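Local coordinates for protein putative alpha-L-fucosidase (Bacteroides thetaiotaomicron, PDB 4H41) that is a putative alpha-L-fucosidase, probably a glycoside hydrolase acting on host glycans, built as a closed eight-stranded beta/alpha barrel, at residues L58-M63 with D69-I74; M104-A109 with M114-G119; A254-N259 with L297-R302. All coordinates share one frame; numbering follows the deposited sequence.

Overall arrangement
All three contacts lie in one closed barrel of eight parallel strands, and they follow one another along the chain. Interaction 1 sets helix 53-65 against strand 70-73, and interaction 2 sets helix 101-111 against strand 115-119. The two strands are neighbours in the sheet, and the contact centres are about 8 Å apart; backbone pairing of V71 with K115 and Y117 connects them. Interaction 3 packs helix 252-266 against helix 290-302, on the opposite side of the chain's centre from interaction 2; its centre is about 25 Å from that of interaction 1 and about 28 Å from that of interaction 2. Two contacts thus fasten helices to the sheet, while the third joins helices of the outer layer.

Interaction 1: L58-M63 with D69-I74; sequences LDFQHM and DTVIMI
V71 meets helix 53-65 with both of its methyl groups: CG2 on the end of the F60 ring, CG1 between that ring and the selenium of M63. CG2 lies 4.0 Å from CE2 of F60 and also near CZ, at the far end of the ring, which it approaches obliquely. CG1 of V71 and SE of M63 are 3.9 Å apart. The branched valine suits this place because its two arms diverge from one short stem: with chi1 at -66°, CG1 is anti to the carbonyl carbon and CG2 lies between the backbone N and that carbon. M63, a selenomethionine, reaches the valine with a chain extended beyond CG, and its SE rests 4.2 Å above one face of the F60 ring, offset toward the rim. Valine, ring and selenium therefore form one compact apolar cluster, in which an alanine in place of V71 would probably open a gap beside SE and the end of the F60 ring. The other side of the helix is looser and more polar: Q61 is exposed, and its NE2 bonds back to D57, while H62 is partly exposed. On the strand side, D69 is also partly exposed; its OD1 accepts a 2.7 Å hydrogen bond from OG1 of T70 and pairs with K307. The contact belongs to the beta-alpha-beta unit of strand 34-39, helix 53-65 and strand 70-73. M63 also touches T37, and V71 touches L39, both on strand 34-39, while F313 and S314 of helix 313-316 touch M63 as well.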
ATOM      1  N   LEU B  58      21.399  12.971   1.030  1.00 17.22           N
ATOM      2  CA  LEU B  58      20.369  13.805   1.666  1.00 17.66           C
ATOM      3  C   LEU B  58      19.714  13.072   2.856  1.00 20.17           C
ATOM      4  O   LEU B  58      19.469  13.681   3.898  1.00 19.44           O
ATOM      5  CB  LEU B  58      19.326  14.204   0.626  1.00 17.63           C
ATOM      6  CG  LEU B  58      18.106  14.984   1.113  1.00 25.02           C
ATOM      7  CD1 LEU B  58      18.532  16.320   1.726  1.00 28.81           C
ATOM      8  CD2 LEU B  58      17.108  15.233  -0.046  1.00 29.69           C
ATOM      9  N   ASP B  59      19.483  11.758   2.737  1.00 17.13           N
ATOM     10  CA  ASP B  59      18.910  11.031   3.869  1.00 16.66           C
ATOM     11  C   ASP B  59      19.849  10.996   5.044  1.00 18.00           C
ATOM     12  O   ASP B  59      19.385  11.135   6.185  1.00 19.03           O
ATOM     13  CB  ASP B  59      18.469   9.584   3.524  1.00 16.57           C
ATOM     14  CG  ASP B  59      17.038   9.395   3.953  1.00 21.68           C
ATOM     15  OD1 ASP B  59      16.225  10.293   3.687  1.00 19.30           O
ATOM     16  OD2 ASP B  59      16.738   8.357   4.588  1.00 16.87           O
ATOM     17  N   PHE B  60      21.144  10.880   4.805  1.00 16.48           N
ATOM     18  CA  PHE B  60      22.109  10.896   5.910  1.00 15.47           C
ATOM     19  C   PHE B  60      22.065  12.258   6.625  1.00 18.37           C
ATOM     20  O   PHE B  60      22.243  12.327   7.848  1.00 18.87           O
ATOM     21  CB  PHE B  60      23.509  10.562   5.425  1.00 17.66           C
ATOM     22  CG  PHE B  60      23.842   9.080   5.489  1.00 18.36           C
ATOM     23  CD1 PHE B  60      23.166   8.161   4.682  1.00 20.83           C
ATOM     24  CD2 PHE B  60      24.845   8.609   6.332  1.00 20.70           C
ATOM     25  CE1 PHE B  60      23.463   6.796   4.736  1.00 22.15           C
ATOM     26  CE2 PHE B  60      25.173   7.246   6.352  1.00 23.21           C
ATOM     27  CZ  PHE B  60      24.508   6.358   5.521  1.00 21.85           C
ATOM     28  N   GLN B  61      21.829  13.351   5.875  1.00 18.55           N
ATOM     29  CA  GLN B  61      21.658  14.679   6.467  1.00 17.78           C
ATOM     30  C   GLN B  61      20.411  14.734   7.365  1.00 22.94           C
ATOM     31  O   GLN B  61      20.491  15.292   8.468  1.00 20.36           O
ATOM     32  CB  GLN B  61      21.547  15.752   5.389  1.00 19.02           C
ATOM     33  CG  GLN B  61      22.805  15.957   4.556  1.00 22.61           C
ATOM     34  CD  GLN B  61      22.549  16.978   3.500  1.00 32.70           C
ATOM     35  OE1 GLN B  61      22.113  18.090   3.813  1.00 34.25           O
ATOM     36  NE2 GLN B  61      22.863  16.669   2.242  1.00 29.81           N
ATOM     37  N   HIS B  62      19.291  14.110   6.924  1.00 18.98           N
ATOM     38  CA  HIS B  62      18.047  14.075   7.725  1.00 18.70           C
ATOM     39  C   HIS B  62      18.292  13.257   8.997  1.00 22.05           C
ATOM     40  O   HIS B  62      17.797  13.606  10.067  1.00 20.73           O
ATOM     41  CB  HIS B  62      16.825  13.492   6.934  1.00 18.41           C
ATOM     42  CG  HIS B  62      16.366  14.306   5.750  1.00 21.36           C
ATOM     43  ND1 HIS B  62      16.131  15.671   5.856  1.00 24.07           N
ATOM     44  CD2 HIS B  62      16.014  13.900   4.511  1.00 22.83           C
ATOM     45  CE1 HIS B  62      15.715  16.063   4.659  1.00 24.13           C
ATOM     46  NE2 HIS B  62      15.641  15.031   3.807  1.00 23.53           N
HETATM   47  N   MSE B  63      19.113  12.194   8.896  1.00 18.85           N
HETATM   48  CA  MSE B  63      19.467  11.370  10.057  1.00 16.58           C
HETATM   49  C   MSE B  63      20.312  12.138  11.035  1.00 19.82           C
HETATM   50  O   MSE B  63      20.048  12.128  12.234  1.00 18.95           O
HETATM   51  CB  MSE B  63      20.245  10.119   9.613  1.00 17.03           C
HETATM   52  CG  MSE B  63      19.438   9.117   8.819  1.00 18.47           C
HETATM   53 SE   MSE B  63      20.718   7.789   8.150  0.75 22.12          SE
HETATM   54  CE  MSE B  63      19.615   7.002   6.767  1.00 21.08           C
ATOM     55  N   ASP B  69      23.720   8.335  15.041  1.00 18.26           N
ATOM     56  CA  ASP B  69      25.181   8.220  15.005  1.00 17.98           C
ATOM     57  C   ASP B  69      25.641   6.862  14.480  1.00 22.20           C
ATOM     58  O   ASP B  69      26.861   6.621  14.422  1.00 21.41           O
ATOM     59  CB  ASP B  69      25.760   8.483  16.410  1.00 19.96           C
ATOM     60  CG  ASP B  69      25.343   7.542  17.543  1.00 31.16           C
ATOM     61  OD1 ASP B  69      25.131   6.338  17.279  1.00 21.92           O
ATOM     62  OD2 ASP B  69      25.285   7.997  18.693  1.00 39.18           O
ATOM     63  N   THR B  70      24.709   5.953  14.206  1.00 18.74           N
ATOM     64  CA  THR B  70      24.996   4.577  13.799  1.00 18.35           C
ATOM     65  C   THR B  70      24.078   4.161  12.676  1.00 19.67           C
ATOM     66  O   THR B  70      22.883   4.372  12.771  1.00 19.44           O
ATOM     67  CB  THR B  70      24.809   3.644  15.005  1.00 23.49           C
ATOM     68  OG1 THR B  70      25.723   4.004  16.040  1.00 26.40           O
ATOM     69  CG2 THR B  70      25.045   2.186  14.663  1.00 24.90           C
ATOM     70  N   VAL B  71      24.632   3.582  11.612  1.00 16.26           N
ATOM     71  CA  VAL B  71      23.833   3.052  10.494  1.00 16.17           C
ATOM     72  C   VAL B  71      24.222   1.601  10.282  1.00 20.03           C
ATOM     73  O   VAL B  71      25.419   1.244  10.349  1.00 19.10           O
ATOM     74  CB  VAL B  71      23.950   3.896   9.222  1.00 20.94           C
ATOM     75  CG1 VAL B  71      23.339   5.268   9.431  1.00 20.65           C
ATOM     76  CG2 VAL B  71      25.409   4.018   8.759  1.00 20.95           C
ATOM     77  N   ILE B  72      23.219   0.748  10.099  1.00 14.96           N
ATOM     78  CA  ILE B  72      23.426  -0.686  10.018  1.00 15.30           C
ATOM     79  C   ILE B  72      22.871  -1.223   8.720  1.00 18.03           C
ATOM     80  O   ILE B  72      21.629  -1.280   8.569  1.00 18.45           O
ATOM     81  CB  ILE B  72      22.753  -1.412  11.201  1.00 16.87           C
ATOM     82  CG1 ILE B  72      23.197  -0.839  12.582  1.00 19.19           C
ATOM     83  CG2 ILE B  72      23.015  -2.919  11.074  1.00 18.35           C
ATOM     84  CD1 ILE B  72      22.087  -0.171  13.347  1.00 19.22           C
HETATM   85  N   MSE B  73      23.748  -1.694   7.819  1.00 18.11           N
HETATM   86  CA  MSE B  73      23.275  -2.272   6.550  1.00 16.42           C
HETATM   87  C   MSE B  73      22.767  -3.637   6.881  1.00 21.02           C
HETATM   88  O   MSE B  73      23.525  -4.453   7.370  1.00 22.15           O
HETATM   89  CB  MSE B  73      24.396  -2.307   5.518  1.00 18.56           C
HETATM   90  CG  MSE B  73      23.846  -2.526   4.110  1.00 22.78           C
HETATM   91 SE   MSE B  73      25.310  -2.754   2.855  0.75 26.29          SE
HETATM   92  CE  MSE B  73      25.977  -4.308   3.592  1.00 20.46           C
ATOM     93  N   ILE B  74      21.482  -3.856   6.749  1.00 16.39           N
ATOM     94  CA  ILE B  74      20.836  -5.017   7.381  1.00 15.57           C
ATOM     95  C   ILE B  74      21.329  -6.388   6.905  1.00 19.23           C
ATOM     96  O   ILE B  74      21.503  -7.261   7.747  1.00 19.65           O
ATOM     97  CB  ILE B  74      19.283  -4.881   7.324  1.00 16.83           C
ATOM     98  CG1 ILE B  74      18.614  -5.795   8.356  1.00 17.44           C
ATOM     99  CG2 ILE B  74      18.748  -5.103   5.932  1.00 18.01           C
ATOM    100  CD1 ILE B  74      17.128  -5.466   8.633  1.00 19.60           C
TER

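Interaction 2: M104-A109 with M114-G119; sequences MYLRLA and MKFYFG
F116 has its CG anti to the backbone N (chi1 172°), which carries the ring from strand 115-119 toward helix 101-111, where L106 and Y105 receive it. L106 holds CG beside its own backbone N, and the branched end comes over one face of the F116 ring. There CG makes a CH-pi contact, 4.3 Å from the ring centroid, while CD2 packs closer, 3.4 Å from CD1 of F116. The other long side of the ring meets Y105 through its stem, CB lying 3.5 Å from CE2 of F116; the tyrosine ring itself leads away to meet W56 edge-to-face. Helix and strand run nearly antiparallel, at 158°, as expected where a barrel helix returns the chain to the start of the next parallel strand. That return is tight: the N-H of M114 gives a straight 2.7 Å hydrogen bond to O of A109, with the donor tilted 25° from the carbonyl plane. Alanine suits the close turn, because its small CB sits 4.1 Å from CB of F116 without holding the strand off. Beyond M114, K115 starts off away from the helix at its CB, and its NZ hydrogen-bonds a bound polyether, probably from the crystallisation liquor.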
HETATM    1  N   MSE B 104      29.478   3.020  -0.799  1.00 21.59           N
HETATM    2  CA  MSE B 104      28.693   4.243  -0.684  1.00 18.47           C
HETATM    3  C   MSE B 104      28.354   4.544   0.750  1.00 22.11           C
HETATM    4  O   MSE B 104      28.570   5.674   1.193  1.00 20.46           O
HETATM    5  CB  MSE B 104      27.390   4.151  -1.500  1.00 19.58           C
HETATM    6  CG  MSE B 104      26.650   5.463  -1.567  1.00 23.10           C
HETATM    7 SE   MSE B 104      24.880   5.194  -2.250  0.75 29.54          SE
HETATM    8  CE  MSE B 104      24.136   4.243  -0.697  1.00 26.89           C
ATOM      9  N   TYR B 105      27.800   3.569   1.467  1.00 19.67           N
ATOM     10  CA  TYR B 105      27.431   3.791   2.870  1.00 19.02           C
ATOM     11  C   TYR B 105      28.627   4.090   3.742  1.00 22.00           C
ATOM     12  O   TYR B 105      28.525   4.922   4.628  1.00 21.36           O
ATOM     13  CB  TYR B 105      26.667   2.599   3.452  1.00 19.21           C
ATOM     14  CG  TYR B 105      25.303   2.402   2.853  1.00 19.18           C
ATOM     15  CD1 TYR B 105      24.410   3.470   2.721  1.00 22.80           C
ATOM     16  CD2 TYR B 105      24.849   1.135   2.506  1.00 20.21           C
ATOM     17  CE1 TYR B 105      23.123   3.276   2.241  1.00 23.52           C
ATOM     18  CE2 TYR B 105      23.560   0.937   2.018  1.00 19.97           C
ATOM     19  CZ  TYR B 105      22.703   2.008   1.890  1.00 27.27           C
ATOM     20  OH  TYR B 105      21.425   1.803   1.443  1.00 27.92           O
ATOM     21  N   LEU B 106      29.746   3.410   3.536  1.00 20.67           N
ATOM     22  CA  LEU B 106      30.961   3.696   4.315  1.00 20.86           C
ATOM     23  C   LEU B 106      31.431   5.137   4.084  1.00 24.81           C
ATOM     24  O   LEU B 106      31.805   5.805   5.053  1.00 23.05           O
ATOM     25  CB  LEU B 106      32.045   2.707   3.987  1.00 21.87           C
ATOM     26  CG  LEU B 106      31.851   1.334   4.628  1.00 23.31           C
ATOM     27  CD1 LEU B 106      32.753   0.304   3.988  1.00 22.99           C
ATOM     28  CD2 LEU B 106      32.149   1.365   6.111  1.00 26.50           C
ATOM     29  N   ARG B 107      31.376   5.634   2.842  1.00 21.65           N
ATOM     30  CA  ARG B 107      31.778   7.015   2.533  1.00 23.06           C
ATOM     31  C   ARG B 107      30.804   8.007   3.158  1.00 23.23           C
ATOM     32  O   ARG B 107      31.220   9.025   3.700  1.00 23.33           O
ATOM     33  CB  ARG B 107      31.886   7.242   1.020  1.00 24.92           C
ATOM     34  CG  ARG B 107      33.147   6.615   0.434  1.00 29.37           C
ATOM     35  CD  ARG B 107      33.372   6.994  -1.020  1.00 28.89           C
ATOM     36  NE  ARG B 107      32.375   6.397  -1.905  1.00 29.64           N
ATOM     37  CZ  ARG B 107      31.295   6.988  -2.396  1.00 32.51           C
ATOM     38  NH1 ARG B 107      31.028   8.259  -2.100  1.00 29.82           N
ATOM     39  NH2 ARG B 107      30.463   6.314  -3.186  1.00 30.58           N
ATOM     40  N   LEU B 108      29.503   7.713   3.101  1.00 20.71           N
ATOM     41  CA  LEU B 108      28.508   8.609   3.685  1.00 21.07           C
ATOM     42  C   LEU B 108      28.624   8.605   5.214  1.00 25.83           C
ATOM     43  O   LEU B 108      28.535   9.664   5.825  1.00 23.00           O
ATOM     44  CB  LEU B 108      27.091   8.227   3.245  1.00 20.10           C
ATOM     45  CG  LEU B 108      26.794   8.456   1.769  1.00 22.66           C
ATOM     46  CD1 LEU B 108      25.410   7.952   1.414  1.00 22.24           C
ATOM     47  CD2 LEU B 108      26.931   9.956   1.383  1.00 25.53           C
ATOM     48  N   ALA B 109      28.848   7.434   5.831  1.00 22.27           N
ATOM     49  CA  ALA B 109      29.024   7.357   7.284  1.00 23.06           C
ATOM     50  C   ALA B 109      30.224   8.171   7.709  1.00 26.92           C
ATOM     51  O   ALA B 109      30.144   8.886   8.716  1.00 27.19           O
ATOM     52  CB  ALA B 109      29.165   5.912   7.745  1.00 22.96           C
HETATM   53  N   MSE B 114      29.440   9.024  11.370  1.00 21.93           N
HETATM   54  CA  MSE B 114      28.637   7.941  11.910  1.00 19.53           C
HETATM   55  C   MSE B 114      29.433   6.634  11.878  1.00 23.62           C
HETATM   56  O   MSE B 114      30.380   6.506  11.104  1.00 23.95           O
HETATM   57  CB  MSE B 114      27.333   7.795  11.114  1.00 19.62           C
HETATM   58  CG  MSE B 114      26.353   8.984  11.309  1.00 25.03           C
HETATM   59 SE   MSE B 114      24.973   8.737  10.094  0.75 29.87          SE
HETATM   60  CE  MSE B 114      24.093  10.425  10.243  1.00 26.51           C
ATOM     61  N   LYS B 115      29.065   5.678  12.729  1.00 22.35           N
ATOM     62  CA  LYS B 115      29.609   4.321  12.720  1.00 22.50           C
ATOM     63  C   LYS B 115      28.752   3.455  11.817  1.00 22.67           C
ATOM     64  O   LYS B 115      27.523   3.487  11.908  1.00 22.80           O
ATOM     65  CB  LYS B 115      29.650   3.709  14.119  1.00 25.15           C
ATOM     66  CG  LYS B 115      30.826   4.208  14.928  1.00 44.44           C
ATOM     67  CD  LYS B 115      31.014   3.348  16.173  1.00 48.25           C
ATOM     68  CE  LYS B 115      32.146   3.733  17.095  1.00 54.92           C
ATOM     69  NZ  LYS B 115      32.553   5.175  17.065  1.00 34.94           N
ATOM     70  N   PHE B 116      29.388   2.732  10.903  1.00 19.58           N
ATOM     71  CA  PHE B 116      28.719   1.823  10.000  1.00 17.41           C
ATOM     72  C   PHE B 116      28.872   0.395  10.535  1.00 20.53           C
ATOM     73  O   PHE B 116      29.995  -0.016  10.844  1.00 20.45           O
ATOM     74  CB  PHE B 116      29.303   1.938   8.575  1.00 18.78           C
ATOM     75  CG  PHE B 116      28.802   0.895   7.606  1.00 20.08           C
ATOM     76  CD1 PHE B 116      29.501  -0.287   7.411  1.00 22.83           C
ATOM     77  CD2 PHE B 116      27.658   1.111   6.859  1.00 20.89           C
ATOM     78  CE1 PHE B 116      29.086  -1.210   6.455  1.00 22.99           C
ATOM     79  CE2 PHE B 116      27.211   0.153   5.947  1.00 21.43           C
ATOM     80  CZ  PHE B 116      27.958  -0.972   5.714  1.00 20.79           C
ATOM     81  N   TYR B 117      27.759  -0.343  10.616  1.00 18.23           N
ATOM     82  CA  TYR B 117      27.732  -1.762  10.975  1.00 17.52           C
ATOM     83  C   TYR B 117      27.402  -2.573   9.713  1.00 20.41           C
ATOM     84  O   TYR B 117      26.425  -2.285   9.040  1.00 19.81           O
ATOM     85  CB  TYR B 117      26.705  -2.082  12.055  1.00 18.08           C
ATOM     86  CG  TYR B 117      27.143  -1.768  13.455  1.00 19.48           C
ATOM     87  CD1 TYR B 117      27.430  -0.462  13.841  1.00 21.73           C
ATOM     88  CD2 TYR B 117      27.174  -2.757  14.434  1.00 20.23           C
ATOM     89  CE1 TYR B 117      27.787  -0.158  15.159  1.00 24.83           C
ATOM     90  CE2 TYR B 117      27.527  -2.464  15.750  1.00 20.15           C
ATOM     91  CZ  TYR B 117      27.794  -1.158  16.112  1.00 22.22           C
ATOM     92  OH  TYR B 117      28.119  -0.856  17.402  1.00 28.05           O
ATOM     93  N   PHE B 118      28.169  -3.627   9.469  1.00 18.05           N
ATOM     94  CA  PHE B 118      28.027  -4.509   8.321  1.00 16.81           C
ATOM     95  C   PHE B 118      27.137  -5.696   8.657  1.00 20.03           C
ATOM     96  O   PHE B 118      27.476  -6.485   9.513  1.00 20.14           O
ATOM     97  CB  PHE B 118      29.432  -5.001   7.899  1.00 19.28           C
ATOM     98  CG  PHE B 118      29.392  -5.869   6.668  1.00 21.36           C
ATOM     99  CD1 PHE B 118      29.421  -5.303   5.405  1.00 23.10           C
ATOM    100  CD2 PHE B 118      29.269  -7.250   6.774  1.00 20.64           C
ATOM    101  CE1 PHE B 118      29.386  -6.105   4.269  1.00 24.22           C
ATOM    102  CE2 PHE B 118      29.267  -8.061   5.629  1.00 23.72           C
ATOM    103  CZ  PHE B 118      29.335  -7.481   4.392  1.00 21.62           C
ATOM    104  N   GLY B 119      26.012  -5.820   7.973  1.00 17.60           N
ATOM    105  CA  GLY B 119      25.116  -6.955   8.157  1.00 16.81           C
ATOM    106  C   GLY B 119      25.610  -8.185   7.421  1.00 22.00           C
ATOM    107  O   GLY B 119      25.946  -8.119   6.228  1.00 20.73           O
TER

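Interaction 3: A254-N259 with L297-R302; sequences AFFTVN and LEAAKR
F256 pushes the edge of its ring against the backbone of helix 290-302 between A299 and A300. CE2 of F256 stands 3.6 Å from N of A300, and CD2 lies 3.7 Å from C of A299, both partners close to the ring plane. The two alanine methyls complete this first shell: CB of A299 is 3.8 Å from CD2 of F256, and CB of A300 is 4.1 Å from CE2. Small residues suit these two positions, since they let a broad ring come up to the main chain, where the nearest CA atoms, those of F256 and A300, are 6.9 Å apart. Chi1 (-73°) puts CG anti to the carbonyl carbon, and chi2 (6°) sets the ring's turn about CB-CG. Further out, the ring of Y305 meets that of F256 with planes inclined at about 35°, and T272 of strand 269-273 touches both F256 and A300, so the contact lies where two outer helices of the barrel rest on the sheet. At the exposed edge, R302 forms a salt bridge with D253, at the start of helix 252-266, a charged tie between the same helices. Across the segments themselves, the contact consists of apolar and van der Waals touches around a single aromatic edge. Such attraction has little directional demand, so the fit probably depends on shape: the ring edge against the A299-A300 peptide and its two small methyls.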
ATOM      1  N   ALA B 254       6.641  -5.611  30.829  1.00 16.72           N
ATOM      2  CA  ALA B 254       6.943  -6.987  31.238  1.00 19.33           C
ATOM      3  C   ALA B 254       8.104  -7.573  30.440  1.00 18.69           C
ATOM      4  O   ALA B 254       9.035  -8.128  31.026  1.00 18.51           O
ATOM      5  CB  ALA B 254       5.707  -7.860  31.091  1.00 21.79           C
ATOM      6  N   PHE B 255       8.071  -7.441  29.102  1.00 17.24           N
ATOM      7  CA  PHE B 255       9.142  -8.013  28.280  1.00 17.24           C
ATOM      8  C   PHE B 255      10.426  -7.200  28.382  1.00 18.21           C
ATOM      9  O   PHE B 255      11.504  -7.789  28.397  1.00 18.29           O
ATOM     10  CB  PHE B 255       8.701  -8.155  26.810  1.00 17.94           C
ATOM     11  CG  PHE B 255       7.883  -9.407  26.586  1.00 17.34           C
ATOM     12  CD1 PHE B 255       8.499 -10.627  26.393  1.00 20.78           C
ATOM     13  CD2 PHE B 255       6.498  -9.368  26.619  1.00 17.94           C
ATOM     14  CE1 PHE B 255       7.746 -11.791  26.245  1.00 21.76           C
ATOM     15  CE2 PHE B 255       5.740 -10.531  26.445  1.00 21.91           C
ATOM     16  CZ  PHE B 255       6.374 -11.737  26.267  1.00 20.89           C
ATOM     17  N   PHE B 256      10.346  -5.871  28.413  1.00 16.36           N
ATOM     18  CA  PHE B 256      11.571  -5.094  28.514  1.00 16.39           C
ATOM     19  C   PHE B 256      12.288  -5.317  29.838  1.00 17.98           C
ATOM     20  O   PHE B 256      13.524  -5.335  29.863  1.00 18.32           O
ATOM     21  CB  PHE B 256      11.302  -3.601  28.296  1.00 17.51           C
ATOM     22  CG  PHE B 256      10.996  -3.165  26.876  1.00 17.78           C
ATOM     23  CD1 PHE B 256      10.834  -4.097  25.849  1.00 18.10           C
ATOM     24  CD2 PHE B 256      10.824  -1.833  26.571  1.00 20.23           C
ATOM     25  CE1 PHE B 256      10.583  -3.674  24.539  1.00 18.67           C
ATOM     26  CE2 PHE B 256      10.603  -1.420  25.259  1.00 22.68           C
ATOM     27  CZ  PHE B 256      10.453  -2.347  24.258  1.00 19.04           C
ATOM     28  N   THR B 257      11.542  -5.520  30.927  1.00 16.65           N
ATOM     29  CA  THR B 257      12.140  -5.797  32.226  1.00 17.39           C
ATOM     30  C   THR B 257      12.921  -7.122  32.172  1.00 21.86           C
ATOM     31  O   THR B 257      14.075  -7.190  32.620  1.00 18.70           O
ATOM     32  CB  THR B 257      11.087  -5.824  33.334  1.00 23.16           C
ATOM     33  OG1 THR B 257      10.496  -4.521  33.417  1.00 24.67           O
ATOM     34  CG2 THR B 257      11.693  -6.193  34.686  1.00 25.10           C
ATOM     35  N   VAL B 258      12.330  -8.145  31.550  1.00 20.40           N
ATOM     36  CA  VAL B 258      13.006  -9.423  31.407  1.00 19.49           C
ATOM     37  C   VAL B 258      14.224  -9.327  30.463  1.00 20.42           C
ATOM     38  O   VAL B 258      15.262  -9.876  30.792  1.00 18.37           O
ATOM     39  CB  VAL B 258      12.014 -10.496  30.918  1.00 27.41           C
ATOM     40  CG1 VAL B 258      12.725 -11.623  30.223  1.00 29.38           C
ATOM     41  CG2 VAL B 258      11.163 -11.001  32.077  1.00 28.65           C
ATOM     42  N   ASN B 259      14.100  -8.665  29.328  1.00 18.18           N
ATOM     43  CA  ASN B 259      15.195  -8.542  28.378  1.00 18.69           C
ATOM     44  C   ASN B 259      16.385  -7.760  29.003  1.00 21.80           C
ATOM     45  O   ASN B 259      17.532  -8.148  28.821  1.00 20.16           O
ATOM     46  CB  ASN B 259      14.720  -7.920  27.071  1.00 17.57           C
ATOM     47  CG  ASN B 259      13.852  -8.847  26.277  1.00 20.24           C
ATOM     48  OD1 ASN B 259      13.800 -10.051  26.552  1.00 17.98           O
ATOM     49  ND2 ASN B 259      13.176  -8.317  25.279  1.00 18.63           N
ATOM     50  N   LEU B 297       9.325   3.903  23.002  1.00 14.69           N
ATOM     51  CA  LEU B 297      10.557   4.556  23.441  1.00 13.71           C
ATOM     52  C   LEU B 297      10.472   4.922  24.929  1.00 17.30           C
ATOM     53  O   LEU B 297      11.483   4.900  25.637  1.00 16.08           O
ATOM     54  CB  LEU B 297      10.854   5.795  22.580  1.00 13.33           C
ATOM     55  CG  LEU B 297      11.126   5.504  21.076  1.00 15.04           C
ATOM     56  CD1 LEU B 297      11.355   6.817  20.339  1.00 15.96           C
ATOM     57  CD2 LEU B 297      12.328   4.599  20.872  1.00 13.55           C
ATOM     58  N   GLU B 298       9.247   5.270  25.390  1.00 14.32           N
ATOM     59  CA  GLU B 298       9.020   5.575  26.802  1.00 14.25           C
ATOM     60  C   GLU B 298       9.263   4.316  27.658  1.00 17.23           C
ATOM     61  O   GLU B 298       9.857   4.403  28.718  1.00 18.27           O
ATOM     62  CB  GLU B 298       7.620   6.143  27.051  1.00 14.49           C
ATOM     63  CG  GLU B 298       7.500   7.563  26.542  1.00 14.18           C
ATOM     64  CD  GLU B 298       6.120   8.181  26.618  1.00 21.11           C
ATOM     65  OE1 GLU B 298       5.157   7.476  27.008  1.00 22.48           O
ATOM     66  OE2 GLU B 298       5.998   9.374  26.252  1.00 21.98           O
ATOM     67  N   ALA B 299       8.785   3.166  27.215  1.00 14.42           N
ATOM     68  CA  ALA B 299       9.006   1.908  27.929  1.00 15.68           C
ATOM     69  C   ALA B 299      10.503   1.555  27.969  1.00 19.58           C
ATOM     70  O   ALA B 299      10.997   1.083  28.996  1.00 17.20           O
ATOM     71  CB  ALA B 299       8.221   0.805  27.271  1.00 16.55           C
ATOM     72  N   ALA B 300      11.232   1.776  26.862  1.00 17.19           N
ATOM     73  CA  ALA B 300      12.670   1.481  26.842  1.00 15.75           C
ATOM     74  C   ALA B 300      13.418   2.335  27.854  1.00 17.93           C
ATOM     75  O   ALA B 300      14.325   1.854  28.541  1.00 17.94           O
ATOM     76  CB  ALA B 300      13.234   1.709  25.448  1.00 15.65           C
ATOM     77  N   LYS B 301      13.054   3.618  27.945  1.00 15.68           N
ATOM     78  CA  LYS B 301      13.674   4.521  28.913  1.00 15.38           C
ATOM     79  C   LYS B 301      13.329   4.090  30.354  1.00 20.13           C
ATOM     80  O   LYS B 301      14.213   4.105  31.209  1.00 17.71           O
ATOM     81  CB  LYS B 301      13.273   5.956  28.697  1.00 15.32           C
ATOM     82  CG  LYS B 301      14.149   6.928  29.484  1.00 18.54           C
ATOM     83  CD  LYS B 301      13.846   8.394  29.174  1.00 20.18           C
ATOM     84  CE  LYS B 301      14.830   9.343  29.817  1.00 19.91           C
ATOM     85  NZ  LYS B 301      14.551  10.776  29.426  1.00 24.33           N
ATOM     86  N   ARG B 302      12.078   3.698  30.625  1.00 16.12           N
ATOM     87  CA  ARG B 302      11.696   3.225  31.973  1.00 17.26           C
ATOM     88  C   ARG B 302      12.496   1.989  32.374  1.00 20.16           C
ATOM     89  O   ARG B 302      12.788   1.803  33.547  1.00 18.06           O
ATOM     90  CB  ARG B 302      10.214   2.866  32.054  1.00 17.62           C
ATOM     91  CG  ARG B 302       9.264   4.047  32.078  1.00 21.11           C
ATOM     92  CD  ARG B 302       7.880   3.612  32.534  1.00 19.06           C
ATOM     93  NE  ARG B 302       7.228   2.690  31.611  1.00 22.71           N
ATOM     94  CZ  ARG B 302       6.529   3.028  30.530  1.00 25.94           C
ATOM     95  NH1 ARG B 302       6.356   4.301  30.208  1.00 19.95           N
ATOM     96  NH2 ARG B 302       5.952   2.099  29.796  1.00 25.76           N
TER